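Local atomic coordinates of phosphatidylglycerol lysyltransferase C-terminal domain-containing protein (Bacteroides thetaiotaomicron, PDB entry 2HQY), a protein that is of unknown function but binds coenzyme A and is probably an acyl- or aminoacyl-transferase related to phosphatidylglycerol lysyltransferases. Residues Q183-G186 with T187-R191; D170-A173 with E174-K177; C35-R38 with F39-D42. All coordinates share one frame; numbering follows the deposited sequence.

Interaction 1 (Q183-G186 with T187-R191); sequences QQEG and TGNER. With COA (coenzyme A), chain C.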
loop_
_atom_site.group_PDB
_atom_site.type_symbol
_atom_site.label_atom_id
_atom_site.label_comp_id
_atom_site.label_asym_id
_atom_site.label_seq_id
_atom_site.Cartn_x
_atom_site.Cartn_y
_atom_site.Cartn_z
ATOM N N GLN A 183 6.762 13.790 -10.173
ATOM C CA GLN A 183 6.155 13.504 -11.480
ATOM C C GLN A 183 6.679 12.276 -12.217
ATOM O O GLN A 183 5.974 11.756 -13.080
ATOM C CB GLN A 183 6.209 14.724 -12.391
ATOM C CG GLN A 183 5.437 15.906 -11.806
ATOM C CD GLN A 183 5.527 17.104 -12.714
ATOM O OE1 GLN A 183 6.612 17.505 -13.119
ATOM N NE2 GLN A 183 4.385 17.675 -13.041
ATOM N N GLN A 184 7.884 11.804 -11.880
ATOM C CA GLN A 184 8.481 10.664 -12.558
ATOM C C GLN A 184 7.927 9.428 -11.870
ATOM O O GLN A 184 8.220 9.186 -10.692
ATOM C CB GLN A 184 10.014 10.686 -12.478
ATOM C CG GLN A 184 10.662 11.939 -13.068
ATOM C CD GLN A 184 10.971 11.836 -14.542
ATOM O OE1 GLN A 184 10.262 11.163 -15.293
ATOM N NE2 GLN A 184 12.037 12.527 -14.973
ATOM N N GLU A 185 7.109 8.666 -12.592
ATOM C CA GLU A 185 6.437 7.497 -11.994
ATOM C C GLU A 185 7.381 6.521 -11.297
ATOM O O GLU A 185 7.112 6.098 -10.159
ATOM C CB GLU A 185 5.650 6.746 -13.070
ATOM C CG GLU A 185 4.759 5.672 -12.471
ATOM C CD GLU A 185 3.950 4.947 -13.517
ATOM O OE1 GLU A 185 4.260 5.065 -14.718
ATOM O OE2 GLU A 185 3.001 4.247 -13.124
ATOM N N GLY A 186 8.478 6.170 -11.966
ATOM C CA GLY A 186 9.386 5.106 -11.465
ATOM C C GLY A 186 10.047 5.490 -10.154
ATOM O O GLY A 186 10.064 4.742 -9.188
ATOM N N THR A 187 10.569 6.705 -10.112
ATOM C CA THR A 187 11.354 7.136 -8.980
ATOM C C THR A 187 10.403 7.619 -7.854
ATOM O O THR A 187 10.737 7.522 -6.665
ATOM C CB THR A 187 12.264 8.155 -9.662
ATOM O OG1 THR A 187 13.666 7.781 -9.783
ATOM C CG2 THR A 187 11.801 9.510 -9.703
ATOM N N GLY A 188 9.217 8.098 -8.229
ATOM C CA GLY A 188 8.113 8.318 -7.271
ATOM C C GLY A 188 7.708 7.050 -6.537
ATOM O O GLY A 188 7.565 7.041 -5.299
ATOM N N ASN A 189 7.576 5.954 -7.291
ATOM C CA ASN A 189 7.293 4.662 -6.680
ATOM C C ASN A 189 8.473 4.200 -5.824
ATOM O O ASN A 189 8.286 3.684 -4.722
ATOM C CB ASN A 189 6.968 3.627 -7.773
ATOM C CG ASN A 189 5.555 3.811 -8.336
ATOM O OD1 ASN A 189 4.717 4.439 -7.703
ATOM N ND2 ASN A 189 5.286 3.228 -9.498
ATOM N N GLU A 190 9.697 4.391 -6.319
ATOM C CA GLU A 190 10.860 3.996 -5.519
ATOM C C GLU A 190 10.856 4.743 -4.194
ATOM O O GLU A 190 11.154 4.131 -3.165
ATOM C CB GLU A 190 12.188 4.325 -6.229
ATOM C CG GLU A 190 13.329 3.704 -5.480
ATOM C CD GLU A 190 14.695 4.355 -5.726
ATOM O OE1 GLU A 190 14.765 5.554 -6.089
ATOM O OE2 GLU A 190 15.714 3.635 -5.506
ATOM N N ARG A 191 10.552 6.042 -4.241
ATOM C CA ARG A 191 10.495 6.859 -3.017
ATOM C C ARG A 191 9.537 6.243 -1.987
ATOM O O ARG A 191 9.868 6.197 -0.805
ATOM C CB ARG A 191 10.058 8.291 -3.297
ATOM C CG ARG A 191 9.899 9.094 -1.989
ATOM C CD ARG A 191 9.771 10.603 -2.251
ATOM N NE ARG A 191 8.666 10.862 -3.180
ATOM C CZ ARG A 191 8.424 12.048 -3.748
ATOM N NH1 ARG A 191 9.191 13.104 -3.459
ATOM N NH2 ARG A 191 7.412 12.167 -4.604
HETATM N N1A COA C . 15.047 3.813 -9.573
HETATM C C2A COA C . 16.107 4.314 -8.908
HETATM N N3A COA C . 16.924 5.212 -9.477
HETATM C C4A COA C . 16.693 5.642 -10.751
HETATM C C5A COA C . 15.606 5.145 -11.461
HETATM C C6A COA C . 14.767 4.208 -10.840
HETATM N N6A COA C . 13.684 3.680 -11.464
HETATM N N7A COA C . 15.635 5.749 -12.678
HETATM C C8A COA C . 16.695 6.593 -12.715
HETATM N N9A COA C . 17.350 6.504 -11.548
HETATM C C1B COA C . 18.536 7.299 -11.118
HETATM C C2B COA C . 19.917 7.065 -11.720
HETATM O O2B COA C . 20.635 6.081 -10.978
HETATM C C3B COA C . 20.541 8.432 -11.490
HETATM O O3B COA C . 21.017 8.565 -10.147
HETATM P P3B COA C . 22.193 9.606 -9.781
HETATM O O7A COA C . 23.439 8.885 -10.288
HETATM O O8A COA C . 22.084 9.808 -8.275
HETATM O O9A COA C . 21.918 10.875 -10.557
HETATM C C4B COA C . 19.405 9.429 -11.659
HETATM O O4B COA C . 18.218 8.687 -11.358
HETATM C C5B COA C . 19.351 10.023 -13.071
HETATM O O5B COA C . 20.017 9.131 -13.979
HETATM P P1A COA C . 19.534 8.758 -15.484
HETATM O O1A COA C . 20.192 7.446 -15.857
HETATM O O2A COA C . 18.024 8.893 -15.627
HETATM O O3A COA C . 20.278 9.928 -16.316
HETATM O O4A COA C . 20.776 12.341 -16.901
HETATM O O5A COA C . 18.535 11.717 -15.695
HETATM O O HOH W 1 4.926 7.433 -8.876
HETATM O O HOH W 2 2.609 3.465 -10.713
#

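Interaction 2 (D170-A173 with E174-K177); sequences DLEA and EWCK. With COA (coenzyme A), chain C.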
loop_
_atom_site.group_PDB
_atom_site.type_symbol
_atom_site.label_atom_id
_atom_site.label_comp_id
_atom_site.label_asym_id
_atom_site.label_seq_id
_atom_site.Cartn_x
_atom_site.Cartn_y
_atom_site.Cartn_z
ATOM N N ASP A 170 16.418 12.827 4.680
ATOM C CA ASP A 170 16.755 14.197 4.214
ATOM C C ASP A 170 17.480 14.131 2.871
ATOM O O ASP A 170 17.123 14.894 1.961
ATOM C CB ASP A 170 17.603 14.939 5.265
ATOM C CG ASP A 170 16.796 15.342 6.511
ATOM O OD1 ASP A 170 15.559 15.235 6.523
ATOM O OD2 ASP A 170 17.418 15.779 7.492
ATOM N N LEU A 171 18.442 13.198 2.721
ATOM C CA LEU A 171 19.157 13.041 1.452
ATOM C C LEU A 171 18.183 12.605 0.357
ATOM O O LEU A 171 18.223 13.126 -0.775
ATOM C CB LEU A 171 20.308 12.044 1.573
ATOM C CG LEU A 171 21.142 11.928 0.294
ATOM C CD1 LEU A 171 21.834 13.248 0.019
ATOM C CD2 LEU A 171 22.132 10.788 0.419
ATOM N N GLU A 172 17.318 11.650 0.689
ATOM C CA GLU A 172 16.316 11.200 -0.288
ATOM C C GLU A 172 15.429 12.386 -0.764
ATOM O O GLU A 172 15.103 12.484 -1.971
ATOM C CB GLU A 172 15.463 10.031 0.259
ATOM C CG GLU A 172 14.177 9.743 -0.590
ATOM C CD GLU A 172 14.426 9.093 -1.954
ATOM O OE1 GLU A 172 15.594 8.961 -2.388
ATOM O OE2 GLU A 172 13.429 8.695 -2.615
ATOM N N ALA A 173 15.013 13.242 0.169
ATOM C CA ALA A 173 14.146 14.392 -0.172
ATOM C C ALA A 173 14.896 15.344 -1.115
ATOM O O ALA A 173 14.322 15.864 -2.065
ATOM C CB ALA A 173 13.695 15.119 1.098
ATOM N N GLU A 174 16.193 15.522 -0.886
ATOM C CA GLU A 174 16.987 16.377 -1.764
ATOM C C GLU A 174 17.133 15.741 -3.130
ATOM O O GLU A 174 16.994 16.416 -4.146
ATOM C CB GLU A 174 18.376 16.631 -1.182
ATOM C CG GLU A 174 18.328 17.495 0.079
ATOM C CD GLU A 174 19.695 18.077 0.448
ATOM O OE1 GLU A 174 20.587 18.179 -0.447
ATOM O OE2 GLU A 174 19.873 18.438 1.638
ATOM N N TRP A 175 17.411 14.440 -3.141
ATOM C CA TRP A 175 17.603 13.695 -4.391
ATOM C C TRP A 175 16.321 13.715 -5.222
ATOM O O TRP A 175 16.352 13.874 -6.452
ATOM C CB TRP A 175 18.011 12.246 -4.054
ATOM C CG TRP A 175 18.476 11.465 -5.235
ATOM C CD1 TRP A 175 19.767 11.290 -5.658
ATOM C CD2 TRP A 175 17.649 10.740 -6.148
ATOM N NE1 TRP A 175 19.791 10.499 -6.794
ATOM C CE2 TRP A 175 18.505 10.152 -7.114
ATOM C CE3 TRP A 175 16.263 10.536 -6.251
ATOM C CZ2 TRP A 175 18.023 9.358 -8.169
ATOM C CZ3 TRP A 175 15.772 9.757 -7.311
ATOM C CH2 TRP A 175 16.664 9.175 -8.258
ATOM N N CYS A 176 15.188 13.557 -4.548
ATOM C CA CYS A 176 13.892 13.556 -5.252
ATOM C C CYS A 176 13.509 14.950 -5.774
ATOM O O CYS A 176 12.796 15.069 -6.796
ATOM C CB CYS A 176 12.807 12.980 -4.351
ATOM S SG CYS A 176 12.719 11.171 -4.624
ATOM N N LYS A 177 13.948 15.993 -5.065
ATOM C CA LYS A 177 13.717 17.375 -5.554
ATOM C C LYS A 177 14.461 17.540 -6.872
ATOM O O LYS A 177 13.885 18.033 -7.839
ATOM C CB LYS A 177 14.140 18.448 -4.527
ATOM C CG LYS A 177 13.794 19.905 -4.895
ATOM C CD LYS A 177 12.293 20.104 -5.200
ATOM C CE LYS A 177 11.350 19.904 -3.987
ATOM N NZ LYS A 177 9.893 20.135 -4.342
HETATM N N1A COA C . 15.047 3.813 -9.573
HETATM C C2A COA C . 16.107 4.314 -8.908
HETATM N N3A COA C . 16.924 5.212 -9.477
HETATM C C4A COA C . 16.693 5.642 -10.751
HETATM C C5A COA C . 15.606 5.145 -11.461
HETATM C C6A COA C . 14.767 4.208 -10.840
HETATM N N6A COA C . 13.684 3.680 -11.464
HETATM N N7A COA C . 15.635 5.749 -12.678
HETATM C C8A COA C . 16.695 6.593 -12.715
HETATM N N9A COA C . 17.350 6.504 -11.548
HETATM C C1B COA C . 18.536 7.299 -11.118
HETATM C C2B COA C . 19.917 7.065 -11.720
HETATM O O2B COA C . 20.635 6.081 -10.978
HETATM C C3B COA C . 20.541 8.432 -11.490
HETATM O O3B COA C . 21.017 8.565 -10.147
HETATM P P3B COA C . 22.193 9.606 -9.781
HETATM O O7A COA C . 23.439 8.885 -10.288
HETATM O O8A COA C . 22.084 9.808 -8.275
HETATM O O9A COA C . 21.918 10.875 -10.557
HETATM C C4B COA C . 19.405 9.429 -11.659
HETATM O O4B COA C . 18.218 8.687 -11.358
HETATM C C5B COA C . 19.351 10.023 -13.071
HETATM O O5B COA C . 20.017 9.131 -13.979
HETATM P P1A COA C . 19.534 8.758 -15.484
HETATM O O1A COA C . 20.192 7.446 -15.857
HETATM O O2A COA C . 18.024 8.893 -15.627
HETATM O O3A COA C . 20.278 9.928 -16.316
HETATM O O4A COA C . 20.776 12.341 -16.901
HETATM O O5A COA C . 18.535 11.717 -15.695
#

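Interaction 3 (C35-R38 with F39-D42); sequences CSWR and FLYD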
loop_
_atom_site.group_PDB
_atom_site.type_symbol
_atom_site.label_atom_id
_atom_site.label_comp_id
_atom_site.label_asym_id
_atom_site.label_seq_id
_atom_site.Cartn_x
_atom_site.Cartn_y
_atom_site.Cartn_z
ATOM N N CYS A 35 7.700 -6.215 1.523
ATOM C CA CYS A 35 6.866 -5.311 2.313
ATOM C C CYS A 35 6.856 -3.891 1.744
ATOM O O CYS A 35 5.792 -3.225 1.735
ATOM C CB CYS A 35 7.393 -5.240 3.743
ATOM S SG CYS A 35 7.116 -6.750 4.681
ATOM N N SER A 36 8.040 -3.438 1.312
ATOM C CA SER A 36 8.253 -2.038 0.907
ATOM C C SER A 36 7.539 -1.713 -0.401
ATOM O O SER A 36 7.177 -0.561 -0.635
ATOM C CB SER A 36 9.753 -1.690 0.771
ATOM O OG SER A 36 10.455 -1.804 2.004
ATOM N N TRP A 37 7.351 -2.731 -1.251
ATOM C CA TRP A 37 6.625 -2.551 -2.523
ATOM C C TRP A 37 5.146 -2.949 -2.482
ATOM O O TRP A 37 4.440 -2.889 -3.508
ATOM C CB TRP A 37 7.373 -3.241 -3.694
ATOM C CG TRP A 37 8.640 -2.466 -4.070
ATOM C CD1 TRP A 37 9.883 -2.605 -3.520
ATOM C CD2 TRP A 37 8.737 -1.402 -5.024
ATOM N NE1 TRP A 37 10.763 -1.702 -4.098
ATOM C CE2 TRP A 37 10.085 -0.954 -5.025
ATOM C CE3 TRP A 37 7.826 -0.807 -5.906
ATOM C CZ2 TRP A 37 10.536 0.078 -5.860
ATOM C CZ3 TRP A 37 8.278 0.219 -6.752
ATOM C CH2 TRP A 37 9.630 0.649 -6.713
ATOM N N ARG A 38 4.667 -3.354 -1.299
ATOM C CA ARG A 38 3.261 -3.747 -1.148
ATOM C C ARG A 38 2.297 -2.607 -1.568
ATOM O O ARG A 38 1.190 -2.855 -2.055
ATOM C CB ARG A 38 3.001 -4.156 0.302
ATOM C CG ARG A 38 1.577 -4.731 0.580
ATOM C CD ARG A 38 1.333 -4.818 2.094
ATOM N NE ARG A 38 1.426 -3.479 2.672
ATOM C CZ ARG A 38 1.794 -3.198 3.913
ATOM N NH1 ARG A 38 2.074 -4.177 4.777
ATOM N NH2 ARG A 38 1.846 -1.910 4.289
ATOM N N PHE A 39 2.727 -1.363 -1.359
ATOM C CA PHE A 39 1.887 -0.194 -1.660
ATOM C C PHE A 39 1.551 -0.198 -3.165
ATOM O O PHE A 39 0.545 0.342 -3.561
ATOM C CB PHE A 39 2.604 1.115 -1.309
ATOM C CG PHE A 39 3.580 1.542 -2.359
ATOM C CD1 PHE A 39 3.183 2.388 -3.410
ATOM C CD2 PHE A 39 4.888 1.020 -2.366
ATOM C CE1 PHE A 39 4.108 2.742 -4.456
ATOM C CE2 PHE A 39 5.806 1.338 -3.421
ATOM C CZ PHE A 39 5.408 2.211 -4.460
ATOM N N LEU A 40 2.415 -0.800 -3.987
ATOM C CA LEU A 40 2.195 -0.744 -5.437
ATOM C C LEU A 40 1.389 -1.961 -5.929
ATOM O O LEU A 40 0.622 -1.874 -6.916
ATOM C CB LEU A 40 3.538 -0.664 -6.163
ATOM C CG LEU A 40 3.490 -0.411 -7.689
ATOM C CD1 LEU A 40 2.692 0.879 -7.986
ATOM C CD2 LEU A 40 4.913 -0.297 -8.240
ATOM N N TYR A 41 1.609 -3.106 -5.289
ATOM C CA TYR A 41 1.078 -4.398 -5.803
ATOM C C TYR A 41 -0.007 -5.061 -4.965
ATOM O O TYR A 41 -0.459 -6.160 -5.296
ATOM C CB TYR A 41 2.237 -5.386 -5.953
ATOM C CG TYR A 41 3.319 -4.868 -6.869
ATOM C CD1 TYR A 41 3.026 -4.537 -8.200
ATOM C CD2 TYR A 41 4.630 -4.713 -6.413
ATOM C CE1 TYR A 41 4.039 -4.050 -9.057
ATOM C CE2 TYR A 41 5.644 -4.226 -7.259
ATOM C CZ TYR A 41 5.333 -3.897 -8.572
ATOM O OH TYR A 41 6.322 -3.420 -9.420
ATOM N N ASP A 42 -0.388 -4.429 -3.856
ATOM C CA ASP A 42 -1.381 -5.019 -2.937
ATOM C C ASP A 42 -0.991 -6.464 -2.589
ATOM O O ASP A 42 -1.827 -7.365 -2.580
ATOM C CB ASP A 42 -2.788 -4.980 -3.552
ATOM C CG ASP A 42 -3.378 -3.571 -3.611
ATOM O OD1 ASP A 42 -2.806 -2.600 -3.046
ATOM O OD2 ASP A 42 -4.445 -3.458 -4.239
HETATM O O HOH W 3 4.579 -0.830 1.100
#

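Interaction 1 (Q183-G186 with T187-R191)
G186 and E190 meet across the opening turn of helix 185-199, the G186 carbonyl accepting the amide N-H of E190 (N to O 2.9 Å). Beyond this bond the E190 carboxylate lies near adenine C2A of coenzyme A, its OE1 also in a salt bridge with K237. The T187 methyl turns back along the chain, with CG2 3.5 Å from CB of Q184, and OG1, as modelled, comes within 3.7 Å of adenine C5A, though the strained geometry at CB leaves the placing of the two branches uncertain. On another flank E185 runs alongside N189. With CG anti to the backbone N (chi1 -171°) and the chain extended beyond it, the carboxylate travels the same way as the N189 amide, their planes 59° apart. The two groups are joined by a water that donates to OE2 of E185 (2.6 Å) and accepts from ND2 of N189 (2.9 Å). The E185 carbonyl takes the backbone N-H of N189, and a second water lies within bonding distance of it. Q184 holds the N-cap position, and its carbonyl takes the first i to i+4 bond, from the amide of G188 at 2.9 Å. This is a helix N-terminus with one side wet and polar and another, through T187 and E190, lining the adenine end of the coenzyme A pocket.

Interaction 2 (D170-A173 with E174-K177)
W175 donates its backbone N-H to the carbonyl of L171 (N to O 2.8 Å) and sends its indole outward to coenzyme A. NE1 meets the 3'-phosphate oxygen O8A at 2.8 Å in an almost straight bond (177°), the oxygen lying near the ring plane at the indole edge. The benzo side of the same ring touches the ribose, CZ2 coming within 3.3 Å of O4B. What aims the ring is its first torsion, which puts CG anti to the backbone N (chi1 -169°) and swings the indole away from the preceding turn; K237 adds a cation-pi contact and T187 packs against it. A leucine at this position would probably leave the phosphate oxygen without its N-H donor, the ribose without its flat neighbour and K237 without its ring. The next shell is E172 and C176, one turn apart and joined by C176 N to E172 O at 2.8 Å. The E172 chain bends at chi2 (72°), bringing OE2 to 3.3 Å from SG of C176. Its OE1 is buried with no polar partner in the model. C176 SG also lies in the indole plane at its edge, and forms the disulfide with C181. On the solvent side E174 and K177 continue the ladder, K177 N bonding to A173 O at 3.0 Å. Regular i to i+4 helix bonding thus presents one tryptophan to the ligand, in a wall of the coenzyme A site pinned by a disulfide near the helix end.

Interaction 3 (C35-R38 with F39-D42)
The W37 indole receives L40 at its edge, methyl CD2 lying in the ring plane 3.7 Å from CZ3, the side chains running alongside each other. F39 points the same way as W37, but its ring meets the indole obliquely: CE2 is 3.9 Å from W37 CE3 and the planes differ by 34°. One face of the F39 ring carries CB of L40, set toward the rim, while its edge faces the carbonyl O of S36, 3.3 Å from CD2, and a water. L40 CG covers the rim of one face of Y41, whose CE2 approaches CB of W37 at 4.1 Å. F39 reaches this place with CG between the backbone N and the carbonyl carbon (chi1 80°). Beneath the rings runs a short helical turn: L40 N bonds to W37 O at 2.9 Å, and D42 N bonds to R38 O, also at 2.9 Å, just where D42 takes positive phi (50°) and ends the helix. The water at the F39 edge accepts from F39 N (3.1 Å), within bonding distance of the C35 carbonyl. R38 NH1 bonds to the I7 carbonyl and forms a salt bridge with D6 of the second subunit, whose R192 pairs likewise with D42 and whose F39 packs on F39. An apolar aromatic cluster on a brief turn, flanked by opposite charges, implies a contact serving both the chain's own packing and the dimer.

In the fold
Interaction 1 lies at the surface, whereas interactions 2 and 3 are partly buried. Interactions 1 and 2 occupy consecutive helices, 185-199 and 165-179, and both touch coenzyme A: the first flanks its adenine with T187 and the E190 carboxylate, the second grips its 3'-phosphate with an indole N-H. They also touch each other, R191 packing on E172 and C176. Interaction 3 sits on helix 31-36 and the short helix 38-41, where apolar rings replace ligand chemistry. It meets interaction 1 through N189, which packs against W37, F39 and L40, but stays about 10 Å from interaction 2 at the nearest atoms. It is also the one contact reached by the second subunit.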